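Local coordinates for protein of unknown function with cystatin-like fold (Xanthomonas campestris pv. campestris, PDB 3G8Z) that is of unknown function but adopts a cystatin-like fold and belongs to the SnoaL-like family, whose relatives include polyketide cyclases, at residues Leu114-Val119 with Phe135-Thr140; Phe84-Ala89 with Ile101-Ser106; Met77-Gly82 with Gln108-Thr113. All blocks are in the same frame, centred on the assembly; numbering follows the deposited sequence.

Along the chain, helix 66-79 leads into three long strands, 85-95, 98-109 and 112-125, then strand 128-136 and helix 139-146. Contact 3 joins the end of helix 66-79 to the turn between strands 98-109 and 112-125; contact 2, the hairpin of strands 85-95 and 98-109, is nested inside the loop that contact 3 closes, and contact 1, the last hairpin, follows both. The centres of contacts 1 and 2 lie about 9 Å apart, and that of contact 3 about 15 Å from each of theirs. Contacts 1 and 2 pair strands within one sheet, touching through Gly118 N and Leu103 O, whereas contact 3 sets a helix end against a turn of that sheet.

Contact 1: Leu114-Val119 with Phe135-Thr140; sequences LKQAGV and FSADQT
Gln116 OE1 accepts a bond from Asp138 N at 2.8 Å, the donor standing above the carbonyl plane, where the last hairpin of the cystatin-like sheet passes into helix 139-146. NE2 of Gln116 gives one hydrogen to Asp138 O at 3.0 Å, with the acceptor close to the amide plane of Gln116, and another to Gln141 OE1. Glutamine suits the place because one flat group both accepts and donates, and three bonds fix its rotation. CG lies between the backbone N and the carbonyl carbon (chi1 64°), with the chain extended beyond it, and this carries the amide across to the turn.

Asp138 is the N-cap of the helix, with OD1 bonded to Gln141 N. Just before it, Ala137 N bonds to Ala117 O, and Ala117 CB and Ala137 CB meet at 4.0 Å. Ala117 packs on Asp91 and Ala137 on Met93 of the second subunit. Gly118 and Ser136 form an antiparallel non-hydrogen-bonded pair; glycine suits it, as Gly118 CA lies only 3.2 Å from Phe135 O. At the hydrogen-bonded pair Val119-Phe135, Phe135 N bonds to Val119 O, which also lies at the edge of the phenyl ring, 3.6 Å from Phe135 CD1.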
loop_
_atom_site.group_PDB
_atom_site.type_symbol
_atom_site.label_atom_id
_atom_site.label_comp_id
_atom_site.label_asym_id
_atom_site.label_seq_id
_atom_site.Cartn_x
_atom_site.Cartn_y
_atom_site.Cartn_z
ATOM N N LEU A 114 21.500 1.279 -2.892
ATOM C CA LEU A 114 20.096 1.012 -2.684
ATOM C C LEU A 114 19.370 1.470 -3.919
ATOM O O LEU A 114 19.592 2.583 -4.388
ATOM C CB LEU A 114 19.616 1.832 -1.492
ATOM C CG LEU A 114 18.173 1.675 -1.017
ATOM C CD1 LEU A 114 17.999 0.320 -0.345
ATOM C CD2 LEU A 114 17.851 2.808 -0.027
ATOM N N LYS A 115 18.540 0.598 -4.480
ATOM C CA LYS A 115 17.708 0.972 -5.604
ATOM C C LYS A 115 16.601 -0.035 -5.687
ATOM O O LYS A 115 16.845 -1.193 -5.998
ATOM C CB LYS A 115 18.467 0.979 -6.897
ATOM C CG LYS A 115 17.625 1.526 -8.047
ATOM C CD LYS A 115 18.389 1.541 -9.337
ATOM C CE LYS A 115 17.610 2.231 -10.467
ATOM N N GLN A 116 15.386 0.374 -5.369
ATOM C CA GLN A 116 14.311 -0.605 -5.327
ATOM C C GLN A 116 12.959 0.064 -5.250
ATOM O O GLN A 116 12.844 1.224 -4.848
ATOM C CB GLN A 116 14.494 -1.533 -4.127
ATOM C CG GLN A 116 14.381 -0.809 -2.792
ATOM C CD GLN A 116 14.488 -1.754 -1.595
ATOM O OE1 GLN A 116 13.464 -2.188 -1.049
ATOM N NE2 GLN A 116 15.729 -2.080 -1.188
ATOM N N ALA A 117 11.937 -0.678 -5.671
ATOM C CA ALA A 117 10.560 -0.260 -5.518
ATOM C C ALA A 117 10.153 -0.190 -4.049
ATOM O O ALA A 117 10.683 -0.905 -3.201
ATOM C CB ALA A 117 9.627 -1.235 -6.267
ATOM N N GLY A 118 9.187 0.665 -3.763
ATOM C CA GLY A 118 8.579 0.723 -2.434
ATOM C C GLY A 118 7.167 1.234 -2.526
ATOM O O GLY A 118 6.714 1.643 -3.595
ATOM N N VAL A 119 6.466 1.219 -1.401
ATOM C CA VAL A 119 5.160 1.852 -1.298
ATOM C C VAL A 119 5.119 2.568 0.038
ATOM O O VAL A 119 5.507 1.996 1.041
ATOM C CB VAL A 119 3.995 0.817 -1.351
ATOM C CG1 VAL A 119 2.594 1.517 -1.356
ATOM C CG2 VAL A 119 4.130 -0.097 -2.567
ATOM N N PHE A 135 6.821 0.329 3.007
ATOM C CA PHE A 135 6.999 -0.980 2.450
ATOM C C PHE A 135 8.170 -0.919 1.463
ATOM O O PHE A 135 8.283 0.032 0.684
ATOM C CB PHE A 135 5.751 -1.411 1.677
ATOM C CG PHE A 135 4.562 -1.628 2.524
ATOM C CD1 PHE A 135 3.755 -0.559 2.886
ATOM C CD2 PHE A 135 4.207 -2.902 2.920
ATOM C CE1 PHE A 135 2.632 -0.765 3.663
ATOM C CE2 PHE A 135 3.106 -3.109 3.679
ATOM C CZ PHE A 135 2.307 -2.035 4.061
ATOM N N SER A 136 9.006 -1.948 1.486
ATOM C CA SER A 136 10.150 -2.023 0.575
ATOM C C SER A 136 10.185 -3.328 -0.171
ATOM O O SER A 136 9.896 -4.396 0.391
ATOM C CB SER A 136 11.447 -1.918 1.365
ATOM O OG SER A 136 11.552 -0.675 2.005
ATOM N N ALA A 137 10.607 -3.280 -1.427
ATOM C CA ALA A 137 10.613 -4.486 -2.246
ATOM C C ALA A 137 11.747 -5.425 -1.881
ATOM O O ALA A 137 11.666 -6.612 -2.144
ATOM C CB ALA A 137 10.714 -4.117 -3.733
ATOM N N ASP A 138 12.808 -4.892 -1.303
ATOM C CA ASP A 138 13.966 -5.692 -0.938
ATOM C C ASP A 138 14.425 -5.264 0.451
ATOM O O ASP A 138 15.296 -4.395 0.613
ATOM C CB ASP A 138 15.080 -5.521 -1.964
ATOM C CG ASP A 138 16.270 -6.409 -1.684
ATOM O OD1 ASP A 138 16.342 -7.031 -0.590
ATOM O OD2 ASP A 138 17.151 -6.460 -2.568
ATOM N N GLN A 139 13.829 -5.879 1.456
ATOM C CA GLN A 139 14.043 -5.431 2.809
ATOM C C GLN A 139 15.446 -5.839 3.291
ATOM O O GLN A 139 16.017 -5.182 4.159
ATOM C CB GLN A 139 12.961 -6.010 3.728
ATOM C CG GLN A 139 12.946 -5.410 5.109
ATOM C CD GLN A 139 12.668 -3.941 5.062
ATOM O OE1 GLN A 139 11.673 -3.513 4.484
ATOM N NE2 GLN A 139 13.569 -3.141 5.629
ATOM N N THR A 140 15.982 -6.936 2.757
ATOM C CA THR A 140 17.354 -7.364 3.096
ATOM C C THR A 140 18.370 -6.284 2.699
ATOM O O THR A 140 19.296 -5.955 3.449
ATOM C CB THR A 140 17.705 -8.709 2.398
ATOM O OG1 THR A 140 16.887 -9.746 2.950
ATOM C CG2 THR A 140 19.162 -9.106 2.639
#

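Contact 2: Phe84-Ala89 with Ile101-Ser106; sequences FAISRA and ITLEFS
The rings of Phe84 and Phe105 meet obliquely at one end of the hairpin of strands 85-95 and 98-109 in the cystatin-like sheet, planes at 46° and centroids 5.5 Å apart, with Phe84 CE1 coming to 3.4 Å from Phe105 CD1. CD1 of Leu103 lies at the edge of the Phe105 ring, in its plane. On the other face of the hairpin, the guanidinium of Arg88 lays one of its faces over CB of Glu104. The large flat ring of Phe84 spans from the sheet to helix 139-146, meeting Trp146 and Phe145, while Phe105 is the buried one of the two and packs on Leu114.

Ile86 adds its branched side chain to the same face as Phe105 and Leu103; its CG2 touches Leu103 CB, and Ile30 and Ile33 of helix 22-35 also pack on the isoleucine. A bound glycerol, probably from the crystallisation liquor, lies near Ile86.

Ala85 and Ser106 form a regular antiparallel pair, bonded both ways, but a classic beta bulge follows. Ser87 and Arg88 both face Glu104, shifting the register by one between the pairs Ile86-Phe105 and Arg88-Glu104. Glu104 O receives weak bonds from both Ser87 N and Arg88 N, whereas Glu104 N gives a straighter bond to Arg88 O, 2.8 Å long.

Arg88, Glu104 and Ser106 point away from the Phe105 and Leu103 face, and Ser87 and Arg88 are exposed, so polar and charged chains fit. The bend of the Arg88 chain at chi3 (59°) folds the guanidinium back over Glu104, but its salt bridge from NH1 to Glu104 OE2 is long, and NE is paired with Asp90. The hydroxyl of Ser87 donates to Glu104 OE1 on the anti side, 26° out of the carboxylate plane, with 2.5 Å between Ser87 OG and that oxygen.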
loop_
_atom_site.group_PDB
_atom_site.type_symbol
_atom_site.label_atom_id
_atom_site.label_comp_id
_atom_site.label_asym_id
_atom_site.label_seq_id
_atom_site.Cartn_x
_atom_site.Cartn_y
_atom_site.Cartn_z
ATOM N N PHE A 84 19.741 9.068 0.819
ATOM C CA PHE A 84 18.469 8.363 0.743
ATOM C C PHE A 84 17.424 9.237 0.089
ATOM O O PHE A 84 17.219 10.381 0.494
ATOM C CB PHE A 84 17.965 7.896 2.092
ATOM C CG PHE A 84 16.662 7.177 1.997
ATOM C CD1 PHE A 84 16.627 5.852 1.614
ATOM C CD2 PHE A 84 15.483 7.836 2.219
ATOM C CE1 PHE A 84 15.429 5.181 1.492
ATOM C CE2 PHE A 84 14.267 7.154 2.091
ATOM C CZ PHE A 84 14.262 5.832 1.718
ATOM N N ALA A 85 16.780 8.702 -0.943
ATOM C CA ALA A 85 15.861 9.486 -1.752
ATOM C C ALA A 85 14.714 8.670 -2.322
ATOM O O ALA A 85 14.848 7.481 -2.627
ATOM C CB ALA A 85 16.608 10.155 -2.868
ATOM N N ILE A 86 13.574 9.336 -2.442
ATOM C CA ILE A 86 12.500 8.848 -3.277
ATOM C C ILE A 86 12.840 9.337 -4.670
ATOM O O ILE A 86 12.604 10.504 -5.019
ATOM C CB ILE A 86 11.137 9.360 -2.800
ATOM C CG1 ILE A 86 10.888 8.897 -1.361
ATOM C CG2 ILE A 86 10.041 8.853 -3.718
ATOM C CD1 ILE A 86 9.559 9.359 -0.752
ATOM N N SER A 87 13.447 8.455 -5.455
ATOM C CA SER A 87 13.983 8.834 -6.751
ATOM C C SER A 87 12.894 8.980 -7.794
ATOM O O SER A 87 13.075 9.692 -8.794
ATOM C CB SER A 87 15.053 7.824 -7.208
ATOM O OG SER A 87 14.654 6.497 -6.948
ATOM N N ARG A 88 11.750 8.347 -7.556
ATOM C CA ARG A 88 10.642 8.435 -8.480
ATOM C C ARG A 88 9.373 8.104 -7.758
ATOM O O ARG A 88 9.332 7.129 -7.035
ATOM C CB ARG A 88 10.806 7.449 -9.654
ATOM C CG ARG A 88 9.889 7.791 -10.856
ATOM C CD ARG A 88 9.850 6.694 -11.911
ATOM N NE ARG A 88 9.380 5.444 -11.317
ATOM C CZ ARG A 88 10.149 4.374 -11.113
ATOM N NH1 ARG A 88 11.425 4.399 -11.461
ATOM N NH2 ARG A 88 9.641 3.282 -10.550
ATOM N N ALA A 89 8.347 8.922 -7.949
ATOM C CA ALA A 89 7.028 8.616 -7.452
ATOM C C ALA A 89 6.167 8.255 -8.649
ATOM O O ALA A 89 6.143 8.974 -9.640
ATOM C CB ALA A 89 6.419 9.802 -6.709
ATOM N N ILE A 101 1.291 5.431 -2.123
ATOM C CA ILE A 101 2.161 5.994 -3.125
ATOM C C ILE A 101 3.156 4.931 -3.512
ATOM O O ILE A 101 3.940 4.497 -2.679
ATOM C CB ILE A 101 2.924 7.228 -2.614
ATOM C CG1 ILE A 101 1.946 8.179 -1.903
ATOM C CG2 ILE A 101 3.655 7.906 -3.805
ATOM C CD1 ILE A 101 2.473 8.836 -0.654
ATOM N N THR A 102 3.129 4.528 -4.783
ATOM C CA THR A 102 4.085 3.608 -5.327
ATOM C C THR A 102 5.263 4.436 -5.792
ATOM O O THR A 102 5.086 5.521 -6.357
ATOM C CB THR A 102 3.508 2.781 -6.514
ATOM O OG1 THR A 102 2.851 3.664 -7.426
ATOM C CG2 THR A 102 2.498 1.769 -5.999
ATOM N N LEU A 103 6.459 3.923 -5.560
ATOM C CA LEU A 103 7.642 4.713 -5.757
ATOM C C LEU A 103 8.887 3.874 -5.880
ATOM O O LEU A 103 8.862 2.634 -5.774
ATOM C CB LEU A 103 7.770 5.752 -4.634
ATOM C CG LEU A 103 7.646 5.256 -3.207
ATOM C CD1 LEU A 103 8.941 4.527 -2.830
ATOM C CD2 LEU A 103 7.300 6.413 -2.236
ATOM N N GLU A 104 9.971 4.567 -6.188
ATOM C CA GLU A 104 11.294 3.993 -6.189
ATOM C C GLU A 104 12.142 4.764 -5.204
ATOM O O GLU A 104 12.088 6.001 -5.147
ATOM C CB GLU A 104 11.932 4.102 -7.573
ATOM C CG GLU A 104 13.282 3.414 -7.660
ATOM C CD GLU A 104 14.085 3.823 -8.869
ATOM O OE1 GLU A 104 14.393 5.043 -9.020
ATOM O OE2 GLU A 104 14.423 2.908 -9.657
ATOM N N PHE A 105 12.929 4.057 -4.407
ATOM C CA PHE A 105 13.883 4.776 -3.611
ATOM C C PHE A 105 15.285 4.266 -3.838
ATOM O O PHE A 105 15.487 3.159 -4.346
ATOM C CB PHE A 105 13.463 4.840 -2.145
ATOM C CG PHE A 105 13.340 3.531 -1.491
ATOM C CD1 PHE A 105 14.428 2.959 -0.876
ATOM C CD2 PHE A 105 12.114 2.873 -1.449
ATOM C CE1 PHE A 105 14.321 1.720 -0.234
ATOM C CE2 PHE A 105 11.991 1.643 -0.831
ATOM C CZ PHE A 105 13.099 1.051 -0.219
ATOM N N SER A 106 16.248 5.131 -3.537
ATOM C CA SER A 106 17.629 4.857 -3.812
ATOM C C SER A 106 18.515 5.543 -2.778
ATOM O O SER A 106 18.056 6.302 -1.931
ATOM C CB SER A 106 17.964 5.352 -5.219
ATOM O OG SER A 106 17.708 6.730 -5.289
#

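Contact 3: Met77-Gly82 with Gln108-Thr113; sequences MEVSNG and QANGVT
Ala109 points its methyl group at the backbone where helix 66-79 ends, CB lying 3.5 Å from Ser80 CA and 3.6 Å from Val79 O. A small side chain fits here because it meets the main chain directly. Alongside, Val79 and Asn110 approach at a slant: the CG1 branch of the valine, placed anti to the backbone N (chi1 171°), comes to 3.9 Å from Asn110 ND2. This is a touch of a methyl group on an amide nitrogen, and no direct hydrogen bond joins the two segments.

A water does so instead, accepting from Asn81 ND2 and donating to Gln108 O; the water oxygen lies 2.9 Å from Gln108 O. Asn81, at positive phi, is the C-prime residue of a Schellman motif that ends the helix, with Gly82 N bonded to O of Met77, a selenomethionine, and Asn81 N to Glu78 O. On the other segment, Ala109 to Val112 form a type I' turn, whose two central positions, Asn110 and Gly111, adopt the positive phi that asparagine and glycine tolerate well.

The contact thus sets the C-terminal end of helix 66-79 against the turn joining strands 98-109 and 112-125, with Phe145 of helix 139-146 packed on both Ser80 and Ala109.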
loop_
_atom_site.group_PDB
_atom_site.type_symbol
_atom_site.label_atom_id
_atom_site.label_comp_id
_atom_site.label_asym_id
_atom_site.label_seq_id
_atom_site.Cartn_x
_atom_site.Cartn_y
_atom_site.Cartn_z
HETATM N N MSE A 77 19.243 10.822 7.541
HETATM C CA MSE A 77 19.972 11.634 6.582
HETATM C C MSE A 77 21.456 11.519 6.879
HETATM O O MSE A 77 22.276 11.349 5.980
HETATM C CB MSE A 77 19.516 13.097 6.641
HETATM C CG MSE A 77 18.267 13.402 5.844
HETATM SE SE MSE A 77 18.241 12.659 4.002
HETATM C CE MSE A 77 17.162 11.391 4.188
ATOM N N GLU A 78 21.824 11.577 8.142
ATOM C CA GLU A 78 23.228 11.425 8.494
ATOM C C GLU A 78 23.799 10.070 8.084
ATOM O O GLU A 78 24.857 9.991 7.433
ATOM C CB GLU A 78 23.428 11.663 9.994
ATOM C CG GLU A 78 23.209 13.110 10.391
ATOM N N VAL A 79 23.109 8.999 8.463
ATOM C CA VAL A 79 23.584 7.646 8.165
ATOM C C VAL A 79 23.735 7.417 6.662
ATOM O O VAL A 79 24.679 6.764 6.233
ATOM C CB VAL A 79 22.640 6.569 8.781
ATOM C CG1 VAL A 79 23.000 5.189 8.295
ATOM C CG2 VAL A 79 22.707 6.642 10.323
ATOM N N SER A 80 22.836 7.986 5.868
ATOM C CA SER A 80 22.859 7.814 4.414
ATOM C C SER A 80 23.668 8.881 3.677
ATOM O O SER A 80 23.691 8.929 2.445
ATOM C CB SER A 80 21.430 7.809 3.879
ATOM O OG SER A 80 20.859 9.098 3.909
ATOM N N ASN A 81 24.378 9.717 4.422
ATOM C CA ASN A 81 25.161 10.790 3.815
ATOM C C ASN A 81 24.288 11.622 2.921
ATOM O O ASN A 81 24.724 12.045 1.854
ATOM C CB ASN A 81 26.354 10.232 3.013
ATOM C CG ASN A 81 27.272 11.315 2.483
ATOM O OD1 ASN A 81 27.448 12.349 3.108
ATOM N ND2 ASN A 81 27.886 11.072 1.302
ATOM N N GLY A 82 23.046 11.857 3.376
ATOM C CA GLY A 82 22.070 12.633 2.637
ATOM C C GLY A 82 21.613 12.039 1.323
ATOM O O GLY A 82 20.972 12.734 0.511
ATOM N N GLN A 108 23.041 5.572 -1.376
ATOM C CA GLN A 108 24.340 4.954 -1.410
ATOM C C GLN A 108 24.953 5.255 -0.075
ATOM O O GLN A 108 25.297 6.414 0.192
ATOM C CB GLN A 108 25.147 5.549 -2.552
ATOM C CG GLN A 108 26.589 5.046 -2.636
ATOM C CD GLN A 108 26.650 3.568 -2.912
ATOM O OE1 GLN A 108 26.107 3.088 -3.910
ATOM N NE2 GLN A 108 27.349 2.827 -2.035
ATOM N N ALA A 109 25.041 4.231 0.765
ATOM C CA ALA A 109 25.598 4.351 2.113
ATOM C C ALA A 109 25.915 2.976 2.733
ATOM O O ALA A 109 25.355 1.947 2.342
ATOM C CB ALA A 109 24.635 5.113 2.994
ATOM N N ASN A 110 26.809 2.970 3.719
ATOM C CA ASN A 110 27.230 1.724 4.388
ATOM C C ASN A 110 27.666 0.640 3.405
ATOM O O ASN A 110 27.562 -0.550 3.684
ATOM C CB ASN A 110 26.152 1.190 5.314
ATOM C CG ASN A 110 25.924 2.090 6.502
ATOM O OD1 ASN A 110 26.744 2.984 6.785
ATOM N ND2 ASN A 110 24.802 1.882 7.207
ATOM N N GLY A 111 28.208 1.075 2.274
ATOM C CA GLY A 111 28.703 0.160 1.265
ATOM C C GLY A 111 27.580 -0.439 0.440
ATOM O O GLY A 111 27.814 -1.330 -0.350
ATOM N N VAL A 112 26.359 0.049 0.628
ATOM C CA VAL A 112 25.197 -0.483 -0.082
ATOM C C VAL A 112 24.621 0.494 -1.109
ATOM O O VAL A 112 24.290 1.623 -0.770
ATOM C CB VAL A 112 24.045 -0.850 0.889
ATOM C CG1 VAL A 112 22.846 -1.433 0.108
ATOM C CG2 VAL A 112 24.546 -1.813 1.955
ATOM N N THR A 113 24.525 0.058 -2.355
ATOM C CA THR A 113 23.807 0.818 -3.370
ATOM C C THR A 113 22.357 0.373 -3.348
ATOM O O THR A 113 22.035 -0.767 -3.696
ATOM C CB THR A 113 24.376 0.602 -4.755
ATOM O OG1 THR A 113 25.737 1.040 -4.766
ATOM C CG2 THR A 113 23.555 1.406 -5.800
HETATM O O HOH W 1 27.453 8.378 -0.022
#